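Transcription factor tau subunit sfc1 (Schizosaccharomyces pombe, PDB 4BJI) contributes its DNA-binding domain, the part in this chain, to TFIIIC, which activates tRNA and 5S RNA genes by binding intragenic promoter elements. Local coordinates at residues A[12-17]-A[80-86]; A[36-40]-A[67-71]; A[106-112]-A[138-143]. All coordinates share one frame; numbering follows the deposited sequence.

Interaction 1 (A[12-17]-A[80-86]); sequences IITTNM and YLWTSGP
T15 rests on the W82 indole, and here the contact is tightest. Its CB lies 4.3 Å from the centroid of the W82 six-membered ring and over its face, a CH-pi contact. In the conformer described, OG1 sits between the backbone N and the carbonyl carbon (chi1 50°); that torsion carries it over the rim of the same face and up to the edge of the Y80 ring, 3.3 Å from Y80 CD2. Y80 CE2 lies over the rim of that indole face as well, so T15 is wedged against both rings, with P23 as a further neighbour. Y80 OH and W82 NE1 bond outside the pair, to Y96 O and T92 OG1.

Alongside runs a short parallel ladder. L81 N donates to I13 O, T15 N to L81 O and T83 N to T15 O, each at 2.9 Å, and T15 O takes a second, weak bond from T83 OG1. Beyond it the chains drift apart. M17, a selenomethionine, bends back to lay SE 3.7 Å from P86 CD and obliquely beside the W82 ring, a Met-aromatic contact. Across the widening gap a water accepts from M17 N at 2.9 Å and meets S84 OG at 2.7 Å.

The side of T14 and L81 is looser and more exposed: I12 CG1 leans on L81 CB, while T14 CG2 meets T83 CG2 at 3.8 Å, both threonines being exposed. Strand 14-15 thereby lines the edge of a sheet whose other strands follow a winged-helix topology. The three backbone bonds and the packing of T15 on W82 imply an edge held by main chain and aromatic surface together, while a water bridges the ends where the strands separate.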
loop_
_atom_site.group_PDB
_atom_site.type_symbol
_atom_site.label_atom_id
_atom_site.label_comp_id
_atom_site.label_asym_id
_atom_site.label_seq_id
_atom_site.Cartn_x
_atom_site.Cartn_y
_atom_site.Cartn_z
ATOM N N ILE A 12 -12.447 -1.262 13.693
ATOM C CA ILE A 12 -11.545 -0.454 12.882
ATOM C C ILE A 12 -12.271 0.831 12.468
ATOM O O ILE A 12 -13.460 0.813 12.115
ATOM C CB ILE A 12 -11.074 -1.242 11.649
ATOM C CG1 ILE A 12 -9.994 -0.483 10.868
ATOM C CG2 ILE A 12 -12.262 -1.582 10.739
ATOM C CD1 ILE A 12 -8.677 -0.447 11.550
ATOM N N ILE A 13 -11.575 1.949 12.606
ATOM C CA ILE A 13 -12.053 3.233 12.105
ATOM C C ILE A 13 -11.571 3.422 10.692
ATOM O O ILE A 13 -10.375 3.249 10.429
ATOM C CB ILE A 13 -11.521 4.389 12.978
ATOM C CG1 ILE A 13 -11.974 4.200 14.430
ATOM C CG2 ILE A 13 -11.974 5.738 12.419
ATOM C CD1 ILE A 13 -11.215 5.042 15.404
ATOM N N THR A 14 -12.507 3.700 9.788
ATOM C CA THR A 14 -12.185 3.912 8.389
ATOM C C THR A 14 -12.244 5.382 8.023
ATOM O O THR A 14 -12.987 6.160 8.616
ATOM C CB THR A 14 -13.084 3.123 7.473
ATOM O OG1 THR A 14 -14.441 3.556 7.668
ATOM C CG2 THR A 14 -12.944 1.641 7.736
ATOM N N THR A 15 -11.409 5.748 7.043
ATOM C CA THR A 15 -11.305 7.116 6.522
ATOM C C THR A 15 -11.340 7.139 4.998
ATOM O O THR A 15 -11.018 6.178 4.320
ATOM C CB THR A 15 -9.976 7.832 6.955
ATOM O OG1 THR A 15 -8.866 7.000 6.672
ATOM C CG2 THR A 15 -9.996 8.172 8.427
ATOM N N ASN A 16 -11.735 8.297 4.472
ATOM C CA ASN A 16 -11.470 8.638 3.078
ATOM C C ASN A 16 -10.776 9.996 3.007
ATOM O O ASN A 16 -10.572 10.663 4.018
ATOM C CB ASN A 16 -12.757 8.578 2.256
ATOM C CG ASN A 16 -13.795 9.606 2.687
ATOM O OD1 ASN A 16 -13.513 10.810 2.771
ATOM N ND2 ASN A 16 -15.011 9.145 2.909
HETATM N N MSE A 17 -10.432 10.406 1.790
HETATM C CA MSE A 17 -9.624 11.599 1.591
HETATM C C MSE A 17 -10.298 12.890 2.015
HETATM O O MSE A 17 -9.627 13.921 2.173
HETATM C CB MSE A 17 -9.203 11.721 0.130
HETATM C CG MSE A 17 -8.124 10.689 -0.243
HETATM SE SE MSE A 17 -6.375 11.074 0.544
HETATM C CE MSE A 17 -5.980 12.621 -0.523
ATOM N N TYR A 80 -5.754 3.255 11.794
ATOM C CA TYR A 80 -7.033 3.406 11.107
ATOM C C TYR A 80 -6.843 2.979 9.643
ATOM O O TYR A 80 -5.704 2.863 9.172
ATOM C CB TYR A 80 -7.533 4.863 11.213
ATOM C CG TYR A 80 -6.647 5.901 10.557
ATOM C CD1 TYR A 80 -5.549 6.452 11.218
ATOM C CD2 TYR A 80 -6.891 6.323 9.265
ATOM C CE1 TYR A 80 -4.734 7.413 10.593
ATOM C CE2 TYR A 80 -6.082 7.246 8.633
ATOM C CZ TYR A 80 -5.025 7.807 9.298
ATOM O OH TYR A 80 -4.229 8.717 8.630
ATOM N N LEU A 81 -7.919 2.764 8.908
ATOM C CA LEU A 81 -7.880 2.152 7.594
ATOM C C LEU A 81 -8.489 3.043 6.523
ATOM O O LEU A 81 -9.631 3.480 6.664
ATOM C CB LEU A 81 -8.673 0.842 7.629
ATOM C CG LEU A 81 -8.892 0.104 6.317
ATOM C CD1 LEU A 81 -7.615 -0.356 5.672
ATOM C CD2 LEU A 81 -9.836 -1.109 6.538
ATOM N N TRP A 82 -7.747 3.329 5.469
ATOM C CA TRP A 82 -8.298 4.071 4.326
ATOM C C TRP A 82 -9.153 3.166 3.458
ATOM O O TRP A 82 -8.715 2.067 3.103
ATOM C CB TRP A 82 -7.164 4.616 3.463
ATOM C CG TRP A 82 -6.314 5.619 4.175
ATOM C CD1 TRP A 82 -5.182 5.371 4.878
ATOM C CD2 TRP A 82 -6.538 7.037 4.282
ATOM N NE1 TRP A 82 -4.669 6.530 5.399
ATOM C CE2 TRP A 82 -5.494 7.574 5.057
ATOM C CE3 TRP A 82 -7.532 7.904 3.802
ATOM C CZ2 TRP A 82 -5.423 8.934 5.375
ATOM C CZ3 TRP A 82 -7.452 9.241 4.103
ATOM C CH2 TRP A 82 -6.418 9.746 4.896
ATOM N N THR A 83 -10.358 3.591 3.097
ATOM C CA THR A 83 -11.145 2.705 2.218
ATOM C C THR A 83 -11.219 3.165 0.782
ATOM O O THR A 83 -11.842 2.504 -0.034
ATOM C CB THR A 83 -12.511 2.456 2.770
ATOM O OG1 THR A 83 -13.064 3.704 3.119
ATOM C CG2 THR A 83 -12.378 1.576 4.016
ATOM N N SER A 84 -10.552 4.268 0.446
ATOM C CA SER A 84 -10.458 4.742 -0.925
ATOM C C SER A 84 -9.309 5.750 -0.985
ATOM O O SER A 84 -8.762 6.124 0.051
ATOM C CB SER A 84 -11.774 5.371 -1.349
ATOM O OG SER A 84 -12.099 6.421 -0.466
ATOM N N GLY A 85 -8.994 6.207 -2.194
ATOM C CA GLY A 85 -7.967 7.208 -2.383
ATOM C C GLY A 85 -6.575 6.600 -2.547
ATOM O O GLY A 85 -6.425 5.359 -2.652
ATOM N N PRO A 86 -5.552 7.445 -2.557
ATOM C CA PRO A 86 -4.186 7.003 -2.856
ATOM C C PRO A 86 -3.580 6.132 -1.773
ATOM O O PRO A 86 -2.521 5.520 -2.038
ATOM C CB PRO A 86 -3.403 8.315 -3.028
ATOM C CG PRO A 86 -4.186 9.330 -2.266
ATOM C CD PRO A 86 -5.647 8.902 -2.398
HETATM O O HOH W 1 -10.899 8.886 -0.645
#

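Interaction 2 (A[36-40]-A[67-71]); sequences TIQEV and YTHYL
V40 and Y67 meet because of how each side chain leaves its backbone: V40 CG2 and Y67 CG both stand anti to their own carbonyl carbons (Y67 chi1 -63°), and the two groups slide past each other in opposite directions. V40 CG2 ends up over one face of the Y67 ring, 3.9 Å from its centroid. E39 reaches the same ring from another side. Its CG is anti to the backbone N (chi1 -173°) and the chain runs on extended, bringing OE2 to the ring edge, where Y67 OH donates to it at 2.5 Å. The carboxylate stands almost perpendicular to the ring. E39 has two conformers, so the very short length is doubtful.

One helical turn earlier, T36 CG2 covers a face of the Y70 ring, 3.6 Å from Y70 CE2, while I37 CD1 presses on Y70 CB at 3.5 Å. V40 CG2 also touches Y70 CB, so this one methyl touches both tyrosines. L71 N bonds back to Y67 O within the turn, and both tyrosine CB atoms point toward the helix.

Helix 35-50 is the first helix of the winged-helix fold; the 67-71 turn joins its second and third, and A74 of the latter packs on I37 and V40. Packing on the Y67 and Y70 rings thus carries the contact, while the E39 bond is probably a less constant addition at the exposed edge.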
loop_
_atom_site.group_PDB
_atom_site.type_symbol
_atom_site.label_atom_id
_atom_site.label_comp_id
_atom_site.label_asym_id
_atom_site.label_seq_id
_atom_site.Cartn_x
_atom_site.Cartn_y
_atom_site.Cartn_z
ATOM N N THR A 36 -3.275 -12.810 24.043
ATOM C CA THR A 36 -2.954 -13.375 22.726
ATOM C C THR A 36 -2.873 -12.225 21.704
ATOM O O THR A 36 -1.973 -12.172 20.856
ATOM C CB THR A 36 -4.001 -14.428 22.252
ATOM O OG1 THR A 36 -3.973 -15.544 23.155
ATOM C CG2 THR A 36 -3.685 -14.938 20.855
ATOM N N ILE A 37 -3.815 -11.283 21.775
ATOM C CA ILE A 37 -3.811 -10.152 20.843
ATOM C C ILE A 37 -2.758 -9.115 21.239
ATOM O O ILE A 37 -2.140 -8.493 20.371
ATOM C CB ILE A 37 -5.222 -9.535 20.761
ATOM C CG1 ILE A 37 -6.184 -10.569 20.187
ATOM C CG2 ILE A 37 -5.274 -8.271 19.886
ATOM C CD1 ILE A 37 -5.760 -11.178 18.826
ATOM N N GLN A 38 -2.523 -8.921 22.531
ATOM C CA GLN A 38 -1.469 -8.016 22.999
ATOM C C GLN A 38 -0.118 -8.395 22.385
ATOM O O GLN A 38 0.660 -7.522 22.010
ATOM C CB GLN A 38 -1.375 -8.005 24.527
ATOM C CG GLN A 38 -0.526 -6.861 25.024
ATOM C CD GLN A 38 -1.141 -5.496 24.693
ATOM O OE1 GLN A 38 -2.352 -5.288 24.855
ATOM N NE2 GLN A 38 -0.307 -4.562 24.236
ATOM N N GLU A 39 0.184 -9.684 22.267
ATOM C CA GLU A 39 1.436 -10.114 21.642
ATOM C C GLU A 39 1.535 -9.562 20.220
ATOM O O GLU A 39 2.590 -9.128 19.802
ATOM C CB GLU A 39 1.550 -11.651 21.626
ATOM C CG GLU A 39 2.906 -12.172 21.149
ATOM C CD GLU A 39 2.934 -13.694 20.998
ATOM O OE1 GLU A 39 2.006 -14.366 21.493
ATOM O OE2 GLU A 39 3.885 -14.215 20.379
ATOM N N VAL A 40 0.426 -9.578 19.490
ATOM C CA VAL A 40 0.436 -9.066 18.117
ATOM C C VAL A 40 0.592 -7.564 18.104
ATOM O O VAL A 40 1.372 -7.029 17.292
ATOM C CB VAL A 40 -0.848 -9.485 17.359
ATOM C CG1 VAL A 40 -0.775 -9.061 15.906
ATOM C CG2 VAL A 40 -1.059 -11.008 17.482
ATOM N N TYR A 67 0.264 -15.153 13.488
ATOM C CA TYR A 67 -0.522 -13.938 13.724
ATOM C C TYR A 67 -1.512 -13.647 12.591
ATOM O O TYR A 67 -2.282 -12.690 12.675
ATOM C CB TYR A 67 0.400 -12.722 13.881
ATOM C CG TYR A 67 1.340 -12.757 15.069
ATOM C CD1 TYR A 67 1.156 -13.668 16.105
ATOM C CD2 TYR A 67 2.407 -11.874 15.160
ATOM C CE1 TYR A 67 2.013 -13.689 17.193
ATOM C CE2 TYR A 67 3.267 -11.893 16.228
ATOM C CZ TYR A 67 3.068 -12.811 17.246
ATOM O OH TYR A 67 3.926 -12.827 18.321
ATOM N N THR A 68 -1.509 -14.475 11.546
ATOM C CA THR A 68 -2.308 -14.218 10.336
ATOM C C THR A 68 -3.736 -13.710 10.583
ATOM O O THR A 68 -4.138 -12.683 10.034
ATOM C CB THR A 68 -2.395 -15.462 9.425
ATOM O OG1 THR A 68 -1.083 -15.831 8.996
ATOM C CG2 THR A 68 -3.256 -15.167 8.176
ATOM N N HIS A 69 -4.518 -14.464 11.355
ATOM C CA HIS A 69 -5.909 -14.085 11.581
ATOM C C HIS A 69 -6.156 -13.474 12.952
ATOM O O HIS A 69 -7.300 -13.270 13.317
ATOM C CB HIS A 69 -6.851 -15.279 11.373
ATOM C CG HIS A 69 -6.843 -15.810 9.974
ATOM N ND1 HIS A 69 -7.221 -15.050 8.882
ATOM C CD2 HIS A 69 -6.486 -17.019 9.486
ATOM C CE1 HIS A 69 -7.109 -15.774 7.785
ATOM N NE2 HIS A 69 -6.664 -16.973 8.121
ATOM N N TYR A 70 -5.096 -13.152 13.690
ATOM C CA TYR A 70 -5.240 -12.226 14.816
ATOM C C TYR A 70 -4.933 -10.781 14.406
ATOM O O TYR A 70 -5.359 -9.849 15.076
ATOM C CB TYR A 70 -4.368 -12.649 15.991
ATOM C CG TYR A 70 -4.713 -14.025 16.573
ATOM C CD1 TYR A 70 -6.035 -14.403 16.781
ATOM C CD2 TYR A 70 -3.707 -14.921 16.913
ATOM C CE1 TYR A 70 -6.341 -15.659 17.295
ATOM C CE2 TYR A 70 -4.009 -16.154 17.436
ATOM C CZ TYR A 70 -5.337 -16.494 17.633
ATOM O OH TYR A 70 -5.675 -17.721 18.145
ATOM N N LEU A 71 -4.238 -10.612 13.288
ATOM C CA LEU A 71 -3.801 -9.272 12.846
ATOM C C LEU A 71 -4.995 -8.317 12.744
ATOM O O LEU A 71 -4.899 -7.147 13.142
ATOM C CB LEU A 71 -3.066 -9.386 11.522
ATOM C CG LEU A 71 -2.595 -8.074 10.915
ATOM C CD1 LEU A 71 -1.674 -7.363 11.884
ATOM C CD2 LEU A 71 -1.892 -8.371 9.601
#

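Interaction 3 (A[106-112]-A[138-143]); sequences AYQALFF and RVYQVC
Q141 is unusual here in that its side-chain amide, not its backbone, bonds the facing segment: NE2 donates to Y107 O at 2.9 Å. The bond is nearly straight, 170° at the hydrogen, and lies close to the amide plane, although it meets the Y107 carbonyl from well off its C=O direction. The same amide is gripped by three further bonds, NE2 to V53 O and OE1 from T55 N and R51 NH2. That fixes its rotation and joins this hairpin-like pair to strand 53-55.

The pair itself is antiparallel. L110 and Y140 exchange two N-H to O bonds, and F112 N to R138 O extends the ladder at one end. At the other, V142 N donates to Q108 O, and C143 N reaches A106 O at 2.8 Å by a more bent bond (131°) as the chain turns into a 3-10 segment. There C143 SG lies at the edge of the Y107 ring, 4.0 Å from Y107 CD1.

V139 fills the face shared with A109 and F111 by splitting its two branches: CG1 touches A109 CB at 3.7 Å, and CG2 lies in the plane of the F111 ring, 3.6 Å from F111 CD1. R88 makes a cation-pi contact with that ring. On the side of L110 and Y140, L110 CD1 leans on its neighbour V142 CG2 at 4.0 Å, while Y140 and the adjacent F112 cross at about a right angle, F112 CE1 being 4.2 Å from Y140 CD1. Helix 172-189 covers L110 and F112, and F128 meets Y140 edge-to-face.

The chemistry implies a small two-strand sheet that is apolar toward helix 172-189, while its other face packs on strands 53-55 and 90-93, with the Q141 amide as the polar tie to 53-55.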
loop_
_atom_site.group_PDB
_atom_site.type_symbol
_atom_site.label_atom_id
_atom_site.label_comp_id
_atom_site.label_asym_id
_atom_site.label_seq_id
_atom_site.Cartn_x
_atom_site.Cartn_y
_atom_site.Cartn_z
ATOM N N ALA A 106 5.906 7.730 -0.668
ATOM C CA ALA A 106 6.526 6.412 -0.679
ATOM C C ALA A 106 5.591 5.278 -0.208
ATOM O O ALA A 106 5.869 4.104 -0.411
ATOM C CB ALA A 106 7.752 6.437 0.210
ATOM N N TYR A 107 4.482 5.636 0.450
ATOM C CA TYR A 107 3.587 4.666 1.056
ATOM C C TYR A 107 2.269 4.544 0.303
ATOM O O TYR A 107 1.408 3.751 0.689
ATOM C CB TYR A 107 3.301 5.014 2.524
ATOM C CG TYR A 107 4.552 5.214 3.331
ATOM C CD1 TYR A 107 5.575 4.293 3.261
ATOM C CD2 TYR A 107 4.729 6.361 4.079
ATOM C CE1 TYR A 107 6.757 4.491 3.978
ATOM C CE2 TYR A 107 5.885 6.566 4.792
ATOM C CZ TYR A 107 6.876 5.641 4.718
ATOM O OH TYR A 107 8.032 5.900 5.465
ATOM N N GLN A 108 2.101 5.307 -0.778
ATOM C CA GLN A 108 0.873 5.206 -1.569
ATOM C C GLN A 108 0.671 3.794 -2.090
ATOM O O GLN A 108 1.642 3.081 -2.375
ATOM C CB GLN A 108 0.873 6.190 -2.738
ATOM C CG GLN A 108 0.747 7.612 -2.262
ATOM C CD GLN A 108 0.600 8.669 -3.329
ATOM O OE1 GLN A 108 1.091 9.797 -3.125
ATOM N NE2 GLN A 108 -0.058 8.362 -4.436
ATOM N N ALA A 109 -0.598 3.394 -2.181
ATOM C CA ALA A 109 -1.032 2.084 -2.636
ATOM C C ALA A 109 -1.670 2.139 -3.994
ATOM O O ALA A 109 -2.467 3.039 -4.280
ATOM C CB ALA A 109 -2.050 1.527 -1.638
ATOM N N LEU A 110 -1.261 1.207 -4.858
ATOM C CA LEU A 110 -1.886 1.050 -6.171
ATOM C C LEU A 110 -2.605 -0.284 -6.201
ATOM O O LEU A 110 -1.989 -1.326 -5.931
ATOM C CB LEU A 110 -0.857 1.147 -7.289
ATOM C CG LEU A 110 -0.196 2.512 -7.469
ATOM C CD1 LEU A 110 1.120 2.512 -6.814
ATOM C CD2 LEU A 110 -0.053 2.777 -8.931
ATOM N N PHE A 111 -3.911 -0.243 -6.475
ATOM C CA PHE A 111 -4.767 -1.423 -6.507
ATOM C C PHE A 111 -5.001 -1.799 -7.962
ATOM O O PHE A 111 -5.195 -0.917 -8.832
ATOM C CB PHE A 111 -6.136 -1.149 -5.845
ATOM C CG PHE A 111 -7.181 -2.201 -6.135
ATOM C CD1 PHE A 111 -7.140 -3.435 -5.515
ATOM C CD2 PHE A 111 -8.211 -1.933 -7.014
ATOM C CE1 PHE A 111 -8.115 -4.394 -5.777
ATOM C CE2 PHE A 111 -9.183 -2.881 -7.285
ATOM C CZ PHE A 111 -9.129 -4.111 -6.668
ATOM N N PHE A 112 -5.004 -3.097 -8.230
ATOM C CA PHE A 112 -5.220 -3.594 -9.571
ATOM C C PHE A 112 -6.378 -4.559 -9.581
ATOM O O PHE A 112 -6.429 -5.483 -8.775
ATOM C CB PHE A 112 -3.951 -4.251 -10.100
ATOM C CG PHE A 112 -2.813 -3.298 -10.183
ATOM C CD1 PHE A 112 -1.990 -3.083 -9.097
ATOM C CD2 PHE A 112 -2.631 -2.541 -11.319
ATOM C CE1 PHE A 112 -0.990 -2.137 -9.159
ATOM C CE2 PHE A 112 -1.626 -1.592 -11.378
ATOM C CZ PHE A 112 -0.815 -1.416 -10.310
ATOM N N ARG A 138 -2.834 -7.853 -4.887
ATOM C CA ARG A 138 -3.372 -6.902 -5.857
ATOM C C ARG A 138 -3.248 -5.460 -5.409
ATOM O O ARG A 138 -3.696 -4.573 -6.113
ATOM C CB ARG A 138 -4.831 -7.208 -6.187
ATOM C CG ARG A 138 -5.017 -8.561 -6.922
ATOM C CD ARG A 138 -4.514 -8.506 -8.390
ATOM N NE ARG A 138 -4.726 -9.782 -9.084
ATOM C CZ ARG A 138 -3.841 -10.774 -9.115
ATOM N NH1 ARG A 138 -2.671 -10.646 -8.497
ATOM N NH2 ARG A 138 -4.129 -11.901 -9.754
ATOM N N VAL A 139 -2.663 -5.220 -4.240
ATOM C CA VAL A 139 -2.432 -3.850 -3.769
ATOM C C VAL A 139 -0.954 -3.721 -3.414
ATOM O O VAL A 139 -0.462 -4.453 -2.570
ATOM C CB VAL A 139 -3.275 -3.460 -2.537
ATOM C CG1 VAL A 139 -3.025 -2.016 -2.161
ATOM C CG2 VAL A 139 -4.750 -3.693 -2.797
ATOM N N TYR A 140 -0.244 -2.835 -4.112
ATOM C CA TYR A 140 1.198 -2.651 -3.929
ATOM C C TYR A 140 1.472 -1.250 -3.445
ATOM O O TYR A 140 0.981 -0.279 -4.025
ATOM C CB TYR A 140 1.948 -2.888 -5.236
ATOM C CG TYR A 140 1.879 -4.322 -5.693
ATOM C CD1 TYR A 140 0.853 -4.755 -6.509
ATOM C CD2 TYR A 140 2.827 -5.227 -5.293
ATOM C CE1 TYR A 140 0.782 -6.069 -6.922
ATOM C CE2 TYR A 140 2.762 -6.542 -5.707
ATOM C CZ TYR A 140 1.749 -6.941 -6.522
ATOM O OH TYR A 140 1.703 -8.293 -6.926
ATOM N N GLN A 141 2.319 -1.143 -2.441
ATOM C CA GLN A 141 2.788 0.157 -1.995
ATOM C C GLN A 141 4.058 0.575 -2.734
ATOM O O GLN A 141 4.897 -0.263 -3.067
ATOM C CB GLN A 141 3.040 0.174 -0.509
ATOM C CG GLN A 141 1.730 0.156 0.288
ATOM C CD GLN A 141 2.012 0.239 1.764
ATOM O OE1 GLN A 141 2.167 -0.802 2.420
ATOM N NE2 GLN A 141 2.116 1.426 2.302
ATOM N N VAL A 142 4.205 1.873 -2.976
ATOM C CA VAL A 142 5.335 2.366 -3.759
ATOM C C VAL A 142 6.699 1.914 -3.238
ATOM O O VAL A 142 7.563 1.508 -4.022
ATOM C CB VAL A 142 5.260 3.889 -3.840
ATOM C CG1 VAL A 142 6.593 4.495 -4.344
ATOM C CG2 VAL A 142 4.057 4.305 -4.713
ATOM N N CYS A 143 6.897 1.982 -1.940
ATOM C CA CYS A 143 8.168 1.606 -1.333
ATOM C C CYS A 143 8.529 0.144 -1.545
ATOM O O CYS A 143 9.700 -0.229 -1.338
ATOM C CB CYS A 143 8.161 1.957 0.153
ATOM S SG CYS A 143 6.818 1.183 1.116
#

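Overall arrangement
From the N terminus, strand 14-15 comes first, and interaction 1 closes a long loop when the chain returns at 80-86. Interaction 2 lies wholly within that loop, joining helix 35-50 to the turn before helix 71-74; the two do not touch, their centres being 22 Å apart. Interaction 3 follows in series, closing a loop between 112 and 138 whose modelled part has no helix or strand, and none of the three cross. Interactions 1 and 3 meet where P86 O lies 2.9 Å from A109 N, a probable hydrogen bond. The three contacts join, in turn, the edge strand, the winged-helix helices and the small sheet that packs on helix 172-189.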